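Side-chain contacts in peptidase S9 prolyl oligopeptidase catalytic domain-containing protein (PDB 4HXF), which probably cleaves peptides as a serine protease of the prolyl oligopeptidase family, assembled as a self-compartmentalizing hexamer that selects its substrates through multimerization: residues G53-I58 / T336-L341; L325-W328 / Q334-D337; E431-E436 / G468-N473. All coordinates share one frame; numbering follows the deposited sequence.

Contact 1: residues G53-I58 / T336-L341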
ATOM      1  N   GLY A  53     -12.787  24.027 -37.893  1.00 54.60           N
ATOM      2  CA  GLY A  53     -11.747  24.613 -36.975  1.00 50.46           C
ATOM      3  C   GLY A  53     -12.047  24.150 -35.533  1.00 40.27           C
ATOM      4  O   GLY A  53     -11.262  24.421 -34.553  1.00 42.01           O
ATOM      5  N   SER A  54     -13.176  23.449 -35.455  1.00 31.60           N
ATOM      6  CA  SER A  54     -13.556  22.515 -34.297  1.00 33.93           C
ATOM      7  C   SER A  54     -12.433  21.484 -33.917  1.00 22.83           C
ATOM      8  O   SER A  54     -11.799  20.943 -34.796  1.00 22.28           O
ATOM      9  CB  SER A  54     -14.867  21.797 -34.590  1.00 33.90           C
ATOM     10  OG  SER A  54     -14.731  20.605 -35.286  1.00 42.10           O
ATOM     11  N   ARG A  55     -12.259  21.257 -32.611  1.00 20.86           N
ATOM     12  CA  ARG A  55     -11.221  20.393 -32.076  1.00 18.15           C
ATOM     13  C   ARG A  55     -11.812  19.408 -31.141  1.00 17.32           C
ATOM     14  O   ARG A  55     -12.670  19.737 -30.334  1.00 18.09           O
ATOM     15  CB  ARG A  55     -10.205  21.195 -31.215  1.00 20.15           C
ATOM     16  CG  ARG A  55      -9.285  22.075 -31.908  1.00 25.39           C
ATOM     17  CD  ARG A  55      -8.361  22.791 -30.975  1.00 20.48           C
ATOM     18  NE  ARG A  55      -7.501  23.534 -31.810  1.00 23.24           N
ATOM     19  CZ  ARG A  55      -6.824  24.598 -31.436  1.00 21.88           C
ATOM     20  NH1 ARG A  55      -6.872  25.061 -30.160  1.00 21.13           N
ATOM     21  NH2 ARG A  55      -6.084  25.180 -32.327  1.00 22.96           N
ATOM     22  N   LYS A  56     -11.294  18.213 -31.199  1.00 15.82           N
ATOM     23  CA  LYS A  56     -11.535  17.156 -30.272  1.00 16.64           C
ATOM     24  C   LYS A  56     -10.240  16.551 -29.811  1.00 15.82           C
ATOM     25  O   LYS A  56      -9.173  16.870 -30.364  1.00 15.43           O
ATOM     26  CB  LYS A  56     -12.542  16.159 -30.922  1.00 19.85           C
ATOM     27  CG  LYS A  56     -12.226  15.436 -32.206  1.00 26.29           C
ATOM     28  CD  LYS A  56     -13.604  14.804 -32.755  1.00 30.91           C
ATOM     29  CE  LYS A  56     -13.561  14.600 -34.284  1.00 36.52           C
ATOM     30  NZ  LYS A  56     -14.765  13.845 -34.880  1.00 35.40           N
ATOM     31  N   PHE A  57     -10.321  15.769 -28.731  1.00 14.02           N
ATOM     32  CA  PHE A  57      -9.133  15.399 -27.975  1.00 14.94           C
ATOM     33  C   PHE A  57      -9.078  13.954 -27.585  1.00 15.63           C
ATOM     34  O   PHE A  57     -10.125  13.320 -27.332  1.00 15.96           O
ATOM     35  CB  PHE A  57      -9.163  16.148 -26.631  1.00 13.94           C
ATOM     36  CG  PHE A  57      -9.400  17.635 -26.768  1.00 13.57           C
ATOM     37  CD1 PHE A  57     -10.642  18.136 -26.423  1.00 14.95           C
ATOM     38  CD2 PHE A  57      -8.453  18.445 -27.355  1.00 14.91           C
ATOM     39  CE1 PHE A  57     -10.934  19.499 -26.602  1.00 15.29           C
ATOM     40  CE2 PHE A  57      -8.729  19.793 -27.526  1.00 16.29           C
ATOM     41  CZ  PHE A  57      -9.983  20.323 -27.157  1.00 15.83           C
ATOM     42  N   ILE A  58      -7.864  13.456 -27.533  1.00 13.48           N
ATOM     43  CA  ILE A  58      -7.599  12.152 -26.961  1.00 14.90           C
ATOM     44  C   ILE A  58      -6.526  12.414 -25.926  1.00 14.73           C
ATOM     45  O   ILE A  58      -5.346  12.702 -26.208  1.00 13.77           O
ATOM     46  CB  ILE A  58      -7.102  11.063 -27.988  1.00 14.36           C
ATOM     47  CG1 ILE A  58      -8.060  10.939 -29.157  1.00 15.73           C
ATOM     48  CG2 ILE A  58      -6.916   9.772 -27.186  1.00 13.91           C
ATOM     49  CD1 ILE A  58      -7.550  10.020 -30.313  1.00 15.90           C
ATOM     50  N   THR A 336      -3.099  27.228 -36.320  1.00 18.53           N
ATOM     51  CA  THR A 336      -3.121  27.223 -34.809  1.00 18.23           C
ATOM     52  C   THR A 336      -2.386  28.483 -34.347  1.00 17.10           C
ATOM     53  O   THR A 336      -1.469  29.006 -35.023  1.00 17.66           O
ATOM     54  CB  THR A 336      -2.550  25.989 -34.156  1.00 15.90           C
ATOM     55  OG1 THR A 336      -1.122  25.907 -34.352  1.00 16.36           O
ATOM     56  CG2 THR A 336      -3.171  24.672 -34.597  1.00 16.77           C
ATOM     57  N   ASP A 337      -2.660  28.896 -33.100  1.00 17.20           N
ATOM     58  CA  ASP A 337      -1.985  29.975 -32.502  1.00 16.89           C
ATOM     59  C   ASP A 337      -1.842  29.710 -30.965  1.00 15.94           C
ATOM     60  O   ASP A 337      -2.233  30.523 -30.117  1.00 15.62           O
ATOM     61  CB  ASP A 337      -2.707  31.295 -32.690  1.00 20.33           C
ATOM     62  CG  ASP A 337      -1.837  32.483 -32.338  1.00 25.46           C
ATOM     63  OD1 ASP A 337      -0.605  32.381 -32.367  1.00 30.59           O
ATOM     64  OD2 ASP A 337      -2.431  33.536 -32.023  1.00 35.91           O
ATOM     65  N   TYR A 338      -1.358  28.520 -30.636  1.00 14.32           N
ATOM     66  CA  TYR A 338      -1.282  28.086 -29.231  1.00 15.35           C
ATOM     67  C   TYR A 338      -0.520  29.015 -28.334  1.00 15.17           C
ATOM     68  O   TYR A 338      -0.981  29.285 -27.230  1.00 14.82           O
ATOM     69  CB  TYR A 338      -0.671  26.694 -29.070  1.00 15.32           C
ATOM     70  CG  TYR A 338      -1.635  25.569 -29.350  1.00 17.26           C
ATOM     71  CD1 TYR A 338      -1.830  25.086 -30.620  1.00 16.05           C
ATOM     72  CD2 TYR A 338      -2.448  25.080 -28.359  1.00 16.46           C
ATOM     73  CE1 TYR A 338      -2.721  24.075 -30.916  1.00 15.71           C
ATOM     74  CE2 TYR A 338      -3.409  24.117 -28.655  1.00 15.24           C
ATOM     75  CZ  TYR A 338      -3.502  23.588 -29.908  1.00 14.35           C
ATOM     76  OH  TYR A 338      -4.439  22.645 -30.163  1.00 15.49           O
ATOM     77  N   ASN A 339       0.602  29.586 -28.825  1.00 14.23           N
ATOM     78  CA  ASN A 339       1.448  30.437 -27.993  1.00 14.83           C
ATOM     79  C   ASN A 339       1.265  31.935 -28.187  1.00 15.69           C
ATOM     80  O   ASN A 339       2.036  32.734 -27.714  1.00 14.30           O
ATOM     81  CB  ASN A 339       2.922  30.030 -28.093  1.00 14.64           C
ATOM     82  CG  ASN A 339       3.174  28.594 -27.630  1.00 14.43           C
ATOM     83  OD1 ASN A 339       2.788  28.273 -26.541  1.00 15.86           O
ATOM     84  ND2 ASN A 339       3.778  27.759 -28.491  1.00 15.06           N
ATOM     85  N   GLY A 340       0.216  32.250 -28.968  1.00 16.55           N
ATOM     86  CA  GLY A 340      -0.057  33.645 -29.321  1.00 16.98           C
ATOM     87  C   GLY A 340      -0.297  34.549 -28.140  1.00 18.95           C
ATOM     88  O   GLY A 340       0.153  35.715 -28.149  1.00 18.86           O
ATOM     89  N   LEU A 341      -0.990  34.062 -27.120  1.00 17.32           N
ATOM     90  CA  LEU A 341      -1.260  34.906 -25.964  1.00 18.61           C
ATOM     91  C   LEU A 341      -0.052  35.072 -25.105  1.00 18.77           C
ATOM     92  O   LEU A 341       0.180  36.180 -24.579  1.00 22.91           O
ATOM     93  CB  LEU A 341      -2.480  34.417 -25.180  1.00 17.53           C
ATOM     94  CG  LEU A 341      -3.821  34.270 -25.949  1.00 19.14           C
ATOM     95  CD1 LEU A 341      -4.952  33.811 -25.054  1.00 17.96           C
ATOM     96  CD2 LEU A 341      -4.176  35.604 -26.612  1.00 23.09           C
TER
HETATM   97  O   HOH W   1      -5.083  28.224 -32.167  1.00 28.25           O
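R55 reaches out from strand 54-59 and meets T336 and Y338 with its guanidinium group. Its chain is extended from CG to NE, with chi2 at 180°, which carries the charged end across to the other segment. T336 comes first. Its methyl CG2 lies 3.7 Å from R55 NH2, and the two side chains cross at about a right angle. Its hydroxyl is bonded instead to E324. D337 takes part through its backbone: one water accepts from D337 N at 2.7 Å and from R55 NH2 at 3.2 Å. Y338 gives the largest share from the 336-341 side. Its OH sits over the centre of one guanidinium face, 3.3 Å from R55 CZ. The two planes are nearly parallel, 9° apart. No hydrogen bond joins the pair, since the oxygen lies over the guanidinium face and not in line with an N-H; the Y338 hydroxyl bonds to that of Y29. R55 spends its charge on two carboxylates, E48 of the same chain and E160 of a neighbouring subunit. Y338 is the second residue of a type I turn from D337 to G340, which leads into helix 340-343. The contact thus joins the outer strand of the first blade of the beta-propeller to the segment that leaves the last blade, beside a subunit interface of the hexamer.

Contact 2: residues L325-W328 / Q334-D337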
ATOM      1  N   LEU A 325       0.875  25.125 -36.436  1.00 17.02           N
ATOM      2  CA  LEU A 325       0.402  24.359 -37.596  1.00 18.24           C
ATOM      3  C   LEU A 325      -0.153  25.288 -38.627  1.00 17.80           C
ATOM      4  O   LEU A 325      -0.809  26.334 -38.322  1.00 18.08           O
ATOM      5  CB  LEU A 325      -0.690  23.334 -37.214  1.00 19.95           C
ATOM      6  CG  LEU A 325      -1.088  22.220 -38.206  1.00 23.17           C
ATOM      7  CD1 LEU A 325       0.059  21.209 -38.409  1.00 21.31           C
ATOM      8  CD2 LEU A 325      -2.402  21.599 -37.632  1.00 29.00           C
ATOM      9  N   TYR A 326       0.154  24.909 -39.842  1.00 17.66           N
ATOM     10  CA  TYR A 326      -0.292  25.582 -41.048  1.00 16.56           C
ATOM     11  C   TYR A 326      -0.849  24.636 -42.128  1.00 16.97           C
ATOM     12  O   TYR A 326      -0.648  23.416 -42.135  1.00 17.08           O
ATOM     13  CB  TYR A 326       0.948  26.260 -41.701  1.00 18.03           C
ATOM     14  CG  TYR A 326       1.554  27.368 -40.884  1.00 18.39           C
ATOM     15  CD1 TYR A 326       2.289  27.070 -39.733  1.00 18.32           C
ATOM     16  CD2 TYR A 326       1.309  28.687 -41.171  1.00 18.35           C
ATOM     17  CE1 TYR A 326       2.786  28.079 -38.942  1.00 16.96           C
ATOM     18  CE2 TYR A 326       1.803  29.731 -40.377  1.00 19.92           C
ATOM     19  CZ  TYR A 326       2.559  29.416 -39.279  1.00 19.45           C
ATOM     20  OH  TYR A 326       3.021  30.426 -38.475  1.00 21.06           O
ATOM     21  N   LEU A 327      -1.678  25.201 -42.952  1.00 21.50           N
ATOM     22  CA  LEU A 327      -2.293  24.459 -44.084  1.00 24.65           C
ATOM     23  C   LEU A 327      -1.868  25.207 -45.392  1.00 26.76           C
ATOM     24  O   LEU A 327      -1.740  26.416 -45.421  1.00 26.18           O
ATOM     25  CB  LEU A 327      -3.824  24.423 -43.906  1.00 29.09           C
ATOM     26  CG  LEU A 327      -4.799  24.096 -45.060  1.00 31.62           C
ATOM     27  CD1 LEU A 327      -4.872  22.634 -45.435  1.00 33.84           C
ATOM     28  CD2 LEU A 327      -6.211  24.503 -44.649  1.00 31.47           C
ATOM     29  N   TRP A 328      -1.602  24.468 -46.484  1.00 30.52           N
ATOM     30  CA  TRP A 328      -1.263  25.104 -47.752  1.00 33.20           C
ATOM     31  C   TRP A 328      -2.249  24.583 -48.766  1.00 35.56           C
ATOM     32  O   TRP A 328      -2.416  23.357 -48.905  1.00 34.87           O
ATOM     33  CB  TRP A 328       0.206  24.832 -48.209  1.00 37.08           C
ATOM     34  CG  TRP A 328       0.637  25.623 -49.436  1.00 34.43           C
ATOM     35  CD1 TRP A 328       1.221  26.890 -49.504  1.00 32.19           C
ATOM     36  CD2 TRP A 328       0.513  25.189 -50.801  1.00 40.77           C
ATOM     37  NE1 TRP A 328       1.465  27.268 -50.796  1.00 41.28           N
ATOM     38  CE2 TRP A 328       0.999  26.299 -51.641  1.00 37.57           C
ATOM     39  CE3 TRP A 328       0.045  24.037 -51.403  1.00 38.32           C
ATOM     40  CZ2 TRP A 328       1.043  26.209 -53.025  1.00 45.98           C
ATOM     41  CZ3 TRP A 328       0.087  23.962 -52.809  1.00 46.75           C
ATOM     42  CH2 TRP A 328       0.589  25.023 -53.592  1.00 46.18           C
ATOM     43  N   GLN A 334      -2.275  30.049 -41.577  1.00 23.43           N
ATOM     44  CA  GLN A 334      -1.978  29.553 -40.221  1.00 23.62           C
ATOM     45  C   GLN A 334      -3.238  28.934 -39.569  1.00 24.01           C
ATOM     46  O   GLN A 334      -4.342  29.562 -39.675  1.00 26.94           O
ATOM     47  CB  GLN A 334      -1.417  30.672 -39.413  1.00 21.11           C
ATOM     48  CG  GLN A 334      -0.937  30.236 -37.980  1.00 21.59           C
ATOM     49  CD  GLN A 334      -0.338  31.406 -37.246  1.00 26.87           C
ATOM     50  OE1 GLN A 334      -0.083  32.447 -37.840  1.00 26.81           O
ATOM     51  NE2 GLN A 334      -0.161  31.290 -35.922  1.00 20.93           N
ATOM     52  N   LEU A 335      -3.144  27.725 -39.059  1.00 21.69           N
ATOM     53  CA  LEU A 335      -4.250  26.988 -38.475  1.00 22.48           C
ATOM     54  C   LEU A 335      -4.258  27.205 -36.978  1.00 23.85           C
ATOM     55  O   LEU A 335      -5.343  27.166 -36.401  1.00 27.09           O
ATOM     56  CB  LEU A 335      -4.271  25.435 -38.732  1.00 21.28           C
ATOM     57  CG  LEU A 335      -4.392  25.165 -40.253  1.00 26.12           C
ATOM     58  CD1 LEU A 335      -4.411  23.646 -40.382  1.00 24.30           C
ATOM     59  CD2 LEU A 335      -5.694  25.849 -40.680  1.00 25.70           C
ATOM     60  N   THR A 336      -3.099  27.228 -36.320  1.00 18.53           N
ATOM     61  CA  THR A 336      -3.121  27.223 -34.809  1.00 18.23           C
ATOM     62  C   THR A 336      -2.386  28.483 -34.347  1.00 17.10           C
ATOM     63  O   THR A 336      -1.469  29.006 -35.023  1.00 17.66           O
ATOM     64  CB  THR A 336      -2.550  25.989 -34.156  1.00 15.90           C
ATOM     65  OG1 THR A 336      -1.122  25.907 -34.352  1.00 16.36           O
ATOM     66  CG2 THR A 336      -3.171  24.672 -34.597  1.00 16.77           C
ATOM     67  N   ASP A 337      -2.660  28.896 -33.100  1.00 17.20           N
ATOM     68  CA  ASP A 337      -1.985  29.975 -32.502  1.00 16.89           C
ATOM     69  C   ASP A 337      -1.842  29.710 -30.965  1.00 15.94           C
ATOM     70  O   ASP A 337      -2.233  30.523 -30.117  1.00 15.62           O
ATOM     71  CB  ASP A 337      -2.707  31.295 -32.690  1.00 20.33           C
ATOM     72  CG  ASP A 337      -1.837  32.483 -32.338  1.00 25.46           C
ATOM     73  OD1 ASP A 337      -0.605  32.381 -32.367  1.00 30.59           O
ATOM     74  OD2 ASP A 337      -2.431  33.536 -32.023  1.00 35.91           O
TER
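L325 and T336 meet where a beta hairpin closes the last four-stranded blade of the propeller. Strand 324-328 pairs antiparallel with strand 332-334, and Y326 faces Q334 as a non-hydrogen-bonded pair. Beyond that pair the hydrogen bonds gather on L325. Its carbonyl oxygen accepts two backbone donors from the same face of its plane: L335 N reaches L325 O at 2.8 Å, and T336 N reaches it at 3.2 Å. L325 N points almost straight at a side chain, donating to T336 OG1 at 3.0 Å with an angle of 177°. This N-H is a second partner for a hydroxyl that also has a carboxylate partner. Apolar packing lies on the other side of the hairpin from Y326 and Q334. L335 CD1 wedges between L327 CB, 3.7 Å from it, and L325 CD2, 4.0 Å from it. Beyond them L325 packs on V27 and Y29 of the first blade, and L335 on L50. The Y326 and Q334 side chains make a CH-pi contact. Q334 CG stands over the ring face, 4.1 Å from the Y326 ring centroid. K316 makes a cation-pi contact with the same ring. Q334 has CG anti to its own N (chi1 -175°) and runs extended past the tyrosine. This brings its amide alongside the following residues, where Q334 NE2 donates to T336 O at 2.8 Å, with that oxygen 12° out of the Q334 amide plane.

Contact 3: residues E431-E436 / G468-N473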
ATOM      1  N   GLU A 431      38.504  15.197 -41.034  1.00 14.11           N
ATOM      2  CA  GLU A 431      39.908  15.169 -40.661  1.00 13.88           C
ATOM      3  C   GLU A 431      40.453  16.546 -40.318  1.00 14.48           C
ATOM      4  O   GLU A 431      41.653  16.700 -40.168  1.00 15.95           O
ATOM      5  CB  GLU A 431      40.845  14.462 -41.722  1.00 15.80           C
ATOM      6  CG  GLU A 431      40.371  13.048 -42.053  1.00 15.54           C
ATOM      7  CD  GLU A 431      41.388  12.346 -42.944  1.00 20.83           C
ATOM      8  OE1 GLU A 431      41.070  12.225 -44.139  1.00 20.01           O
ATOM      9  OE2 GLU A 431      42.531  12.037 -42.513  1.00 20.50           O
ATOM     10  N   ARG A 432      39.582  17.547 -40.181  1.00 13.12           N
ATOM     11  CA  ARG A 432      39.994  18.943 -39.939  1.00 14.20           C
ATOM     12  C   ARG A 432      39.253  19.608 -38.808  1.00 13.92           C
ATOM     13  O   ARG A 432      39.160  20.836 -38.732  1.00 13.98           O
ATOM     14  CB  ARG A 432      39.836  19.807 -41.235  1.00 14.97           C
ATOM     15  CG  ARG A 432      40.442  19.242 -42.474  1.00 20.02           C
ATOM     16  CD  ARG A 432      41.876  19.343 -42.429  1.00 23.91           C
ATOM     17  NE  ARG A 432      42.387  20.739 -42.654  1.00 23.52           N
ATOM     18  CZ  ARG A 432      43.709  20.941 -42.552  1.00 26.99           C
ATOM     19  NH1 ARG A 432      44.526  19.886 -42.272  1.00 27.82           N
ATOM     20  NH2 ARG A 432      44.220  22.149 -42.566  1.00 22.02           N
ATOM     21  N   THR A 433      38.706  18.810 -37.930  1.00 13.51           N
ATOM     22  CA  THR A 433      37.994  19.405 -36.744  1.00 13.59           C
ATOM     23  C   THR A 433      38.902  20.321 -35.888  1.00 15.10           C
ATOM     24  O   THR A 433      39.998  19.929 -35.572  1.00 13.27           O
ATOM     25  CB  THR A 433      37.497  18.314 -35.824  1.00 13.75           C
ATOM     26  OG1 THR A 433      38.554  17.452 -35.367  1.00 14.66           O
ATOM     27  CG2 THR A 433      36.374  17.453 -36.475  1.00 12.89           C
ATOM     28  N   GLY A 434      38.445  21.527 -35.641  1.00 15.40           N
ATOM     29  CA  GLY A 434      39.244  22.488 -34.822  1.00 13.77           C
ATOM     30  C   GLY A 434      40.177  23.332 -35.661  1.00 16.19           C
ATOM     31  O   GLY A 434      40.838  24.239 -35.175  1.00 16.00           O
ATOM     32  N   LEU A 435      40.234  23.078 -36.983  1.00 14.74           N
ATOM     33  CA  LEU A 435      41.162  23.787 -37.852  1.00 15.58           C
ATOM     34  C   LEU A 435      40.415  24.898 -38.570  1.00 16.11           C
ATOM     35  O   LEU A 435      40.116  25.901 -37.948  1.00 16.36           O
ATOM     36  CB  LEU A 435      41.913  22.796 -38.801  1.00 15.07           C
ATOM     37  CG  LEU A 435      42.675  21.653 -38.099  1.00 15.36           C
ATOM     38  CD1 LEU A 435      43.407  20.761 -39.088  1.00 15.87           C
ATOM     39  CD2 LEU A 435      43.639  22.269 -37.031  1.00 16.10           C
ATOM     40  N   GLU A 436      40.077  24.731 -39.832  1.00 16.30           N
ATOM     41  CA  GLU A 436      39.377  25.843 -40.547  1.00 16.38           C
ATOM     42  C   GLU A 436      38.018  26.178 -39.920  1.00 15.37           C
ATOM     43  O   GLU A 436      37.605  27.344 -39.901  1.00 15.74           O
ATOM     44  CB  GLU A 436      39.215  25.527 -42.024  1.00 17.27           C
ATOM     45  CG  GLU A 436      40.470  25.499 -42.864  1.00 18.32           C
ATOM     46  CD  GLU A 436      41.281  24.220 -42.664  1.00 19.84           C
ATOM     47  OE1 GLU A 436      40.797  23.107 -42.308  1.00 18.81           O
ATOM     48  OE2 GLU A 436      42.493  24.306 -42.871  1.00 23.95           O
ATOM     49  N   GLY A 468      29.558  21.327 -30.362  1.00 12.34           N
ATOM     50  CA  GLY A 468      29.663  22.677 -29.898  1.00 11.69           C
ATOM     51  C   GLY A 468      30.419  22.729 -28.553  1.00 12.13           C
ATOM     52  O   GLY A 468      31.048  23.735 -28.227  1.00 13.85           O
ATOM     53  N   GLY A 469      30.274  21.654 -27.801  1.00 12.12           N
ATOM     54  CA  GLY A 469      31.027  21.455 -26.528  1.00 11.10           C
ATOM     55  C   GLY A 469      32.494  21.175 -26.801  1.00 11.83           C
ATOM     56  O   GLY A 469      33.421  21.801 -26.219  1.00 13.00           O
ATOM     57  N   TYR A 470      32.798  20.280 -27.763  1.00 12.46           N
ATOM     58  CA  TYR A 470      34.154  20.126 -28.283  1.00 12.06           C
ATOM     59  C   TYR A 470      34.717  21.495 -28.596  1.00 12.69           C
ATOM     60  O   TYR A 470      35.868  21.837 -28.341  1.00 12.39           O
ATOM     61  CB  TYR A 470      34.093  19.261 -29.600  1.00 13.18           C
ATOM     62  CG  TYR A 470      35.388  19.357 -30.389  1.00 12.16           C
ATOM     63  CD1 TYR A 470      36.503  18.741 -29.988  1.00 12.19           C
ATOM     64  CD2 TYR A 470      35.447  20.075 -31.556  1.00 13.83           C
ATOM     65  CE1 TYR A 470      37.660  18.833 -30.716  1.00 12.41           C
ATOM     66  CE2 TYR A 470      36.557  20.179 -32.329  1.00 13.54           C
ATOM     67  CZ  TYR A 470      37.718  19.503 -31.897  1.00 14.60           C
ATOM     68  OH  TYR A 470      38.919  19.631 -32.643  1.00 15.29           O
ATOM     69  N   MET A 471      33.971  22.269 -29.405  1.00 12.81           N
ATOM     70  CA  MET A 471      34.551  23.528 -29.876  1.00 13.19           C
ATOM     71  C   MET A 471      34.712  24.612 -28.808  1.00 10.89           C
ATOM     72  O   MET A 471      35.658  25.372 -28.864  1.00 13.24           O
ATOM     73  CB  MET A 471      33.705  24.150 -30.949  1.00 13.61           C
ATOM     74  CG  MET A 471      34.323  25.331 -31.698  1.00 14.01           C
ATOM     75  SD  MET A 471      35.709  24.802 -32.726  1.00 14.25           S
ATOM     76  CE  MET A 471      34.964  23.689 -33.874  1.00 13.84           C
ATOM     77  N   THR A 472      33.894  24.588 -27.787  1.00 12.29           N
ATOM     78  CA  THR A 472      34.073  25.404 -26.603  1.00 12.59           C
ATOM     79  C   THR A 472      35.359  24.989 -25.883  1.00 12.51           C
ATOM     80  O   THR A 472      36.180  25.815 -25.508  1.00 13.11           O
ATOM     81  CB  THR A 472      32.860  25.266 -25.624  1.00 14.13           C
ATOM     82  OG1 THR A 472      31.689  25.817 -26.273  1.00 14.75           O
ATOM     83  CG2 THR A 472      33.057  26.039 -24.321  1.00 12.69           C
ATOM     84  N   ASN A 473      35.490  23.680 -25.653  1.00 11.91           N
ATOM     85  CA  ASN A 473      36.754  23.140 -25.071  1.00 12.63           C
ATOM     86  C   ASN A 473      37.981  23.610 -25.833  1.00 13.68           C
ATOM     87  O   ASN A 473      39.016  24.111 -25.344  1.00 13.52           O
ATOM     88  CB  ASN A 473      36.769  21.601 -25.035  1.00 10.95           C
ATOM     89  CG  ASN A 473      35.700  20.975 -24.183  1.00 11.60           C
ATOM     90  OD1 ASN A 473      35.094  21.613 -23.302  1.00 13.00           O
ATOM     91  ND2 ASN A 473      35.472  19.640 -24.419  1.00 12.37           N
TER
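Y470 has the most surface buried here, and its phenol end fits against the backbone of T433 and G434. With CG anti to the backbone N (chi1 165°), the ring leaves helix 467-478 toward the 431-436 loop. Its OH comes within 3.1 Å of T433 O, but this is not a hydrogen bond; the hydroxyl is bonded to L525 O. G434 meets the ring at its edge, with G434 N 4.0 Å from Y470 CE2. It is the third residue of a type II turn from R432 to L435, closed by L435 N to R432 O at 3.0 Å. The polar backbone atoms of G434 have partners: its N bonds D437, and its O accepts from W474. The T433 and Y470 side chains cross at about a right angle, with T433 OG1 3.5 Å from Y470 OH. On the far side of the turn R432 grips E436 side-on with NE and NH2. The straighter of these bonds runs from R432 NH2 to E436 OE2, 2.8 Å at 177°. L435 CD1 lies over one face of that guanidinium. The contact packs a loop of the alpha/beta-hydrolase domain on the helix that follows the probable nucleophile elbow, whose pattern includes S466 and G468; S466 lines the inhibitor pocket.

Contacts 1 and 2 lie in the beta-propeller and contact 3 in the alpha/beta-hydrolase domain. The first two have centres about 10 Å apart and share T336 and D337. Contact 2 is local, within the last blade; contact 1 spans 278 residues and ties the chain after that blade to the outer strand of the first. Contact 1 thus joins the two ends of the propeller, next to the hairpin of contact 2. Contact 3 comes later in the chain and on the opposite side of its centre. Its centre is about 43 Å from that of contact 1 and about 39 Å from that of contact 2. A neighbouring subunit reaches the first two, while the third sits near the inhibitor pocket and touches no other chain.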